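Local coordinates for protein Kinase A (Toxoplasma gondii, PDB 5J3U), which binds cyclic AMP through two cyclic nucleotide-binding domains and, as in its relatives, probably restrains the catalytic subunit of the kinase, at residues A[177-191]-A[226-240]. Numbering follows the deposited sequence. Where two conformers were deposited one is given.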
loop_
_atom_site.group_PDB
_atom_site.type_symbol
_atom_site.label_atom_id
_atom_site.label_comp_id
_atom_site.label_asym_id
_atom_site.label_seq_id
_atom_site.Cartn_x
_atom_site.Cartn_y
_atom_site.Cartn_z
ATOM N N GLY A 177 10.483 -4.811 12.220
ATOM C CA GLY A 177 9.087 -4.947 11.766
ATOM C C GLY A 177 8.435 -3.610 11.503
ATOM O O GLY A 177 8.316 -2.788 12.418
ATOM N N ASP A 178 7.955 -3.443 10.268
ATOM C CA ASP A 178 7.283 -2.240 9.837
ATOM C C ASP A 178 5.964 -2.549 9.107
ATOM O O ASP A 178 5.450 -1.706 8.379
ATOM C CB ASP A 178 8.168 -1.467 8.886
ATOM C CG ASP A 178 9.393 -0.889 9.540
ATOM O OD1 ASP A 178 9.301 -0.365 10.666
ATOM O OD2 ASP A 178 10.453 -0.964 8.895
ATOM N N VAL A 179 5.412 -3.739 9.349
ATOM C CA VAL A 179 4.141 -4.141 8.651
ATOM C C VAL A 179 3.221 -4.889 9.618
ATOM O O VAL A 179 3.666 -5.783 10.371
ATOM C CB VAL A 179 4.409 -5.042 7.437
ATOM C CG1 VAL A 179 3.085 -5.443 6.729
ATOM C CG2 VAL A 179 5.347 -4.353 6.479
ATOM N N PHE A 180 1.935 -4.534 9.586
ATOM C CA PHE A 180 0.871 -5.223 10.332
ATOM C C PHE A 180 0.132 -6.090 9.321
ATOM O O PHE A 180 -0.100 -5.618 8.213
ATOM C CB PHE A 180 -0.056 -4.173 10.965
ATOM C CG PHE A 180 -1.301 -4.723 11.625
ATOM C CD1 PHE A 180 -1.233 -5.527 12.726
ATOM C CD2 PHE A 180 -2.560 -4.417 11.112
ATOM C CE1 PHE A 180 -2.364 -5.983 13.361
ATOM C CE2 PHE A 180 -3.699 -4.824 11.767
ATOM C CZ PHE A 180 -3.633 -5.617 12.876
ATOM N N TYR A 181 -0.180 -7.342 9.697
ATOM C CA TYR A 181 -0.803 -8.320 8.837
ATOM C C TYR A 181 -2.158 -8.847 9.348
ATOM O O TYR A 181 -2.399 -8.970 10.549
ATOM C CB TYR A 181 0.135 -9.528 8.690
ATOM C CG TYR A 181 1.461 -9.244 8.065
ATOM C CD1 TYR A 181 1.628 -9.231 6.697
ATOM C CD2 TYR A 181 2.575 -8.984 8.866
ATOM C CE1 TYR A 181 2.876 -8.986 6.124
ATOM C CE2 TYR A 181 3.794 -8.706 8.313
ATOM C CZ TYR A 181 3.954 -8.723 6.957
ATOM O OH TYR A 181 5.175 -8.482 6.376
ATOM N N ILE A 182 -3.099 -9.033 8.437
ATOM C CA ILE A 182 -4.342 -9.713 8.709
ATOM C C ILE A 182 -4.495 -10.832 7.645
ATOM O O ILE A 182 -4.297 -10.611 6.430
ATOM C CB ILE A 182 -5.547 -8.787 8.630
ATOM C CG1 ILE A 182 -5.266 -7.421 9.321
ATOM C CG2 ILE A 182 -6.722 -9.521 9.223
ATOM C CD1 ILE A 182 -6.356 -6.377 9.070
ATOM N N VAL A 183 -4.800 -12.042 8.082
ATOM C CA VAL A 183 -4.885 -13.135 7.188
ATOM C C VAL A 183 -6.235 -12.986 6.463
ATOM O O VAL A 183 -7.290 -13.008 7.101
ATOM C CB VAL A 183 -4.888 -14.499 7.921
ATOM C CG1 VAL A 183 -5.068 -15.621 6.946
ATOM C CG2 VAL A 183 -3.587 -14.729 8.731
ATOM N N GLU A 184 -6.181 -12.902 5.160
ATOM C CA GLU A 184 -7.426 -12.863 4.339
ATOM C C GLU A 184 -7.991 -14.269 4.101
ATOM O O GLU A 184 -9.206 -14.480 4.181
ATOM C CB GLU A 184 -7.140 -12.239 2.972
ATOM C CG GLU A 184 -6.640 -10.812 3.019
ATOM C CD GLU A 184 -6.369 -10.203 1.625
ATOM O OE1 GLU A 184 -7.318 -10.300 0.771
ATOM O OE2 GLU A 184 -5.255 -9.614 1.415
ATOM N N GLU A 185 -7.111 -15.201 3.747
ATOM C CA GLU A 185 -7.431 -16.605 3.514
ATOM C C GLU A 185 -6.179 -17.435 3.785
ATOM O O GLU A 185 -5.058 -16.921 3.682
ATOM C CB GLU A 185 -7.860 -16.861 2.058
ATOM C CG GLU A 185 -9.106 -16.145 1.569
ATOM C CD GLU A 185 -9.576 -16.724 0.214
ATOM O OE1 GLU A 185 -10.264 -17.764 0.211
ATOM O OE2 GLU A 185 -9.250 -16.132 -0.814
ATOM N N GLY A 186 -6.365 -18.734 4.034
ATOM C CA GLY A 186 -5.270 -19.626 4.370
ATOM C C GLY A 186 -4.914 -19.624 5.829
ATOM O O GLY A 186 -5.717 -19.317 6.674
ATOM N N SER A 187 -3.669 -19.969 6.132
ATOM C CA SER A 187 -3.303 -20.291 7.475
ATOM C C SER A 187 -1.827 -20.001 7.708
ATOM O O SER A 187 -1.032 -19.999 6.773
ATOM C CB SER A 187 -3.588 -21.790 7.724
ATOM O OG SER A 187 -3.387 -22.168 9.072
ATOM N N ALA A 188 -1.481 -19.816 8.953
ATOM C CA ALA A 188 -0.067 -19.576 9.376
ATOM C C ALA A 188 0.100 -20.042 10.757
ATOM O O ALA A 188 -0.884 -20.274 11.483
ATOM C CB ALA A 188 0.310 -18.095 9.268
ATOM N N VAL A 189 1.369 -20.217 11.156
ATOM C CA VAL A 189 1.728 -20.543 12.501
ATOM C C VAL A 189 2.802 -19.564 13.027
ATOM O O VAL A 189 3.667 -19.149 12.278
ATOM C CB VAL A 189 2.249 -21.999 12.644
ATOM C CG1 VAL A 189 1.091 -22.949 12.252
ATOM C CG2 VAL A 189 3.457 -22.240 11.754
ATOM N N ALA A 190 2.662 -19.194 14.276
ATOM C CA ALA A 190 3.683 -18.422 14.993
ATOM C C ALA A 190 4.534 -19.411 15.770
ATOM O O ALA A 190 3.987 -20.248 16.531
ATOM C CB ALA A 190 3.036 -17.462 15.943
ATOM N N THR A 191 5.844 -19.253 15.648
ATOM C CA THR A 191 6.791 -20.039 16.475
ATOM C C THR A 191 7.703 -19.040 17.133
ATOM O O THR A 191 8.057 -18.003 16.525
ATOM C CB THR A 191 7.567 -21.065 15.632
ATOM O OG1 THR A 191 8.534 -20.439 14.776
ATOM C CG2 THR A 191 6.655 -21.857 14.752
ATOM N N ASN A 226 8.471 -15.814 14.899
ATOM C CA ASN A 226 8.328 -16.132 13.511
ATOM C C ASN A 226 6.849 -16.299 13.221
ATOM O O ASN A 226 6.132 -16.810 14.087
ATOM C CB ASN A 226 9.016 -17.433 13.147
ATOM C CG ASN A 226 10.458 -17.423 13.561
ATOM O OD1 ASN A 226 11.231 -16.601 13.034
ATOM N ND2 ASN A 226 10.835 -18.283 14.533
ATOM N N VAL A 227 6.428 -15.886 12.040
ATOM C CA VAL A 227 5.075 -16.288 11.497
ATOM C C VAL A 227 5.307 -16.908 10.144
ATOM O O VAL A 227 5.882 -16.270 9.227
ATOM C CB VAL A 227 4.023 -15.157 11.503
ATOM C CG1 VAL A 227 2.674 -15.715 10.990
ATOM C CG2 VAL A 227 3.901 -14.521 12.888
ATOM N N ILE A 228 4.888 -18.179 10.003
ATOM C CA ILE A 228 5.204 -18.966 8.862
ATOM C C ILE A 228 3.905 -19.438 8.140
ATOM O O ILE A 228 3.012 -19.917 8.801
ATOM C CB ILE A 228 5.974 -20.250 9.310
ATOM C CG1 ILE A 228 7.269 -19.886 10.096
ATOM C CG2 ILE A 228 6.314 -21.077 8.089
ATOM C CD1 ILE A 228 7.796 -21.033 10.936
ATOM N N ALA A 229 3.853 -19.316 6.833
ATOM C CA ALA A 229 2.637 -19.755 6.092
ATOM C C ALA A 229 2.499 -21.292 6.237
ATOM O O ALA A 229 3.495 -22.026 6.174
ATOM C CB ALA A 229 2.741 -19.387 4.651
ATOM N N HIS A 230 1.273 -21.732 6.454
ATOM C CA HIS A 230 0.937 -23.144 6.722
ATOM C C HIS A 230 -0.062 -23.553 5.624
ATOM O O HIS A 230 -1.195 -23.151 5.677
ATOM C CB HIS A 230 0.307 -23.243 8.101
ATOM C CG HIS A 230 -0.104 -24.626 8.478
ATOM N ND1 HIS A 230 0.811 -25.648 8.627
ATOM C CD2 HIS A 230 -1.316 -25.156 8.769
ATOM C CE1 HIS A 230 0.164 -26.760 8.963
ATOM N NE2 HIS A 230 -1.126 -26.489 9.052
ATOM N N GLY A 231 0.389 -24.356 4.670
ATOM C CA GLY A 231 -0.392 -24.656 3.459
ATOM C C GLY A 231 -0.232 -23.586 2.411
ATOM O O GLY A 231 0.430 -23.760 1.399
ATOM N N ILE A 232 -0.861 -22.455 2.681
ATOM C CA ILE A 232 -0.772 -21.279 1.884
ATOM C C ILE A 232 -1.403 -20.144 2.714
ATOM O O ILE A 232 -2.240 -20.386 3.566
ATOM C CB ILE A 232 -1.451 -21.466 0.519
ATOM C CG1 ILE A 232 -1.207 -20.243 -0.365
ATOM C CG2 ILE A 232 -2.956 -21.721 0.635
ATOM C CD1 ILE A 232 -1.506 -20.440 -1.835
ATOM N N CYS A 233 -0.954 -18.905 2.524
ATOM C CA CYS A 233 -1.484 -17.815 3.292
ATOM C C CYS A 233 -1.526 -16.569 2.449
ATOM O O CYS A 233 -0.502 -16.160 1.883
ATOM C CB CYS A 233 -0.609 -17.566 4.518
ATOM S SG CYS A 233 -1.371 -16.475 5.726
ATOM N N LYS A 234 -2.686 -15.942 2.396
ATOM C CA LYS A 234 -2.902 -14.648 1.705
ATOM C C LYS A 234 -3.144 -13.608 2.762
ATOM O O LYS A 234 -4.097 -13.754 3.537
ATOM C CB LYS A 234 -4.118 -14.730 0.785
ATOM C CG LYS A 234 -4.364 -13.453 0.001
ATOM C CD LYS A 234 -5.739 -13.429 -0.640
ATOM C CE LYS A 234 -5.869 -14.352 -1.770
ATOM N NZ LYS A 234 -7.289 -14.266 -2.268
ATOM N N VAL A 235 -2.277 -12.587 2.839
ATOM C CA VAL A 235 -2.322 -11.612 3.885
ATOM C C VAL A 235 -2.548 -10.215 3.325
ATOM O O VAL A 235 -2.041 -9.848 2.249
ATOM C CB VAL A 235 -1.047 -11.539 4.795
ATOM C CG1 VAL A 235 -1.042 -12.679 5.777
ATOM C CG2 VAL A 235 0.223 -11.467 3.976
ATOM N N ALA A 236 -3.375 -9.483 4.035
ATOM C CA ALA A 236 -3.488 -8.034 3.910
ATOM C C ALA A 236 -2.397 -7.410 4.765
ATOM O O ALA A 236 -2.202 -7.823 5.952
ATOM C CB ALA A 236 -4.867 -7.565 4.336
ATOM N N CYS A 237 -1.804 -6.333 4.250
ATOM C CA CYS A 237 -0.572 -5.748 4.827
ATOM C C CYS A 237 -0.783 -4.249 4.980
ATOM O O CYS A 237 -1.184 -3.604 4.012
ATOM C CB CYS A 237 0.607 -5.961 3.877
ATOM S SG CYS A 237 0.835 -7.663 3.354
ATOM N N LEU A 238 -0.523 -3.730 6.170
ATOM C CA LEU A 238 -0.626 -2.305 6.510
ATOM C C LEU A 238 0.730 -1.822 7.051
ATOM O O LEU A 238 1.237 -2.354 8.040
ATOM C CB LEU A 238 -1.663 -2.124 7.581
ATOM C CG LEU A 238 -2.120 -0.725 7.952
ATOM C CD1 LEU A 238 -2.847 -0.078 6.780
ATOM C CD2 LEU A 238 -2.972 -0.722 9.199
ATOM N N GLU A 239 1.327 -0.850 6.380
ATOM C CA GLU A 239 2.630 -0.297 6.781
ATOM C C GLU A 239 2.549 0.480 8.059
ATOM O O GLU A 239 1.538 1.009 8.396
ATOM C CB GLU A 239 3.182 0.641 5.716
ATOM C CG GLU A 239 3.619 -0.054 4.465
ATOM C CD GLU A 239 4.292 0.896 3.492
ATOM O OE1 GLU A 239 3.825 2.042 3.373
ATOM O OE2 GLU A 239 5.266 0.491 2.830
ATOM N N ARG A 240 3.672 0.528 8.778
ATOM C CA ARG A 240 3.786 1.183 10.080
ATOM C C ARG A 240 3.186 2.576 10.170
ATOM O O ARG A 240 2.387 2.891 11.088
ATOM C CB ARG A 240 5.297 1.274 10.403
ATOM C CG ARG A 240 5.629 2.111 11.619
ATOM C CD ARG A 240 7.137 2.163 11.817
ATOM N NE ARG A 240 7.620 0.916 12.398
ATOM C CZ ARG A 240 7.505 0.585 13.674
ATOM N NH1 ARG A 240 6.924 1.393 14.531
ATOM N NH2 ARG A 240 7.969 -0.581 14.094
#
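From V179 pairing with E239 to T191 pairing with N226, the two segments run antiparallel across a corner: strands 179-183 and 232-239 lie at 155°, then both chains bend and 187-191 continues against 226-229. The register slips by one where E184 and E185 both face K234, a classic beta bulge whose K234 O takes the N-H of E184 at 2.8 Å and, weakly, that of E185. It slips by two between G186 and A188. At the bulge, K234 sends its chain along E185, and a bend at chi3 (-72°) delivers NZ to the anti lone pair of E185 OE2 at 3.1 Å. E184 instead lays its chain obliquely over K234 CD, its carboxylate held by R130 and T161.

Y181, V183, V235 and C237 share one face. C237 SG lies oblique to the Y181 ring, 3.7 Å from CE1, and V235 CG2 meets CD1 of the same ring, while V179 CG1 rests over one ring face, near the rim. C233 SG continues the apolar row to V183 CG1. Where 187-191 meets 226-229, N226 ND2 donates to T191 OG1 at 3.2 Å, nearly in its amide plane, while N226 OD1 takes the backbone N of Q173. At the start of 177-191, the R240 side chain holds the 177-178 loop at two points, while its backbone N donates to D178 O. NE forms a salt bridge on the anti side of D178 OD1 at 2.7 Å, the carboxylate and guanidinium planes 83° apart, and NH2 donates to G177 O at 2.8 Å.

This corner joins the two antiparallel sheets of the second cyclic nucleotide-binding domain's jelly-roll beta-barrel: 159-165 and 169-171 flank the 226-240 side, 211-212 and 201-206 the other, A190 and V227 touch bound cyclic AMP, and helix 116-138 packs against I182 and E184.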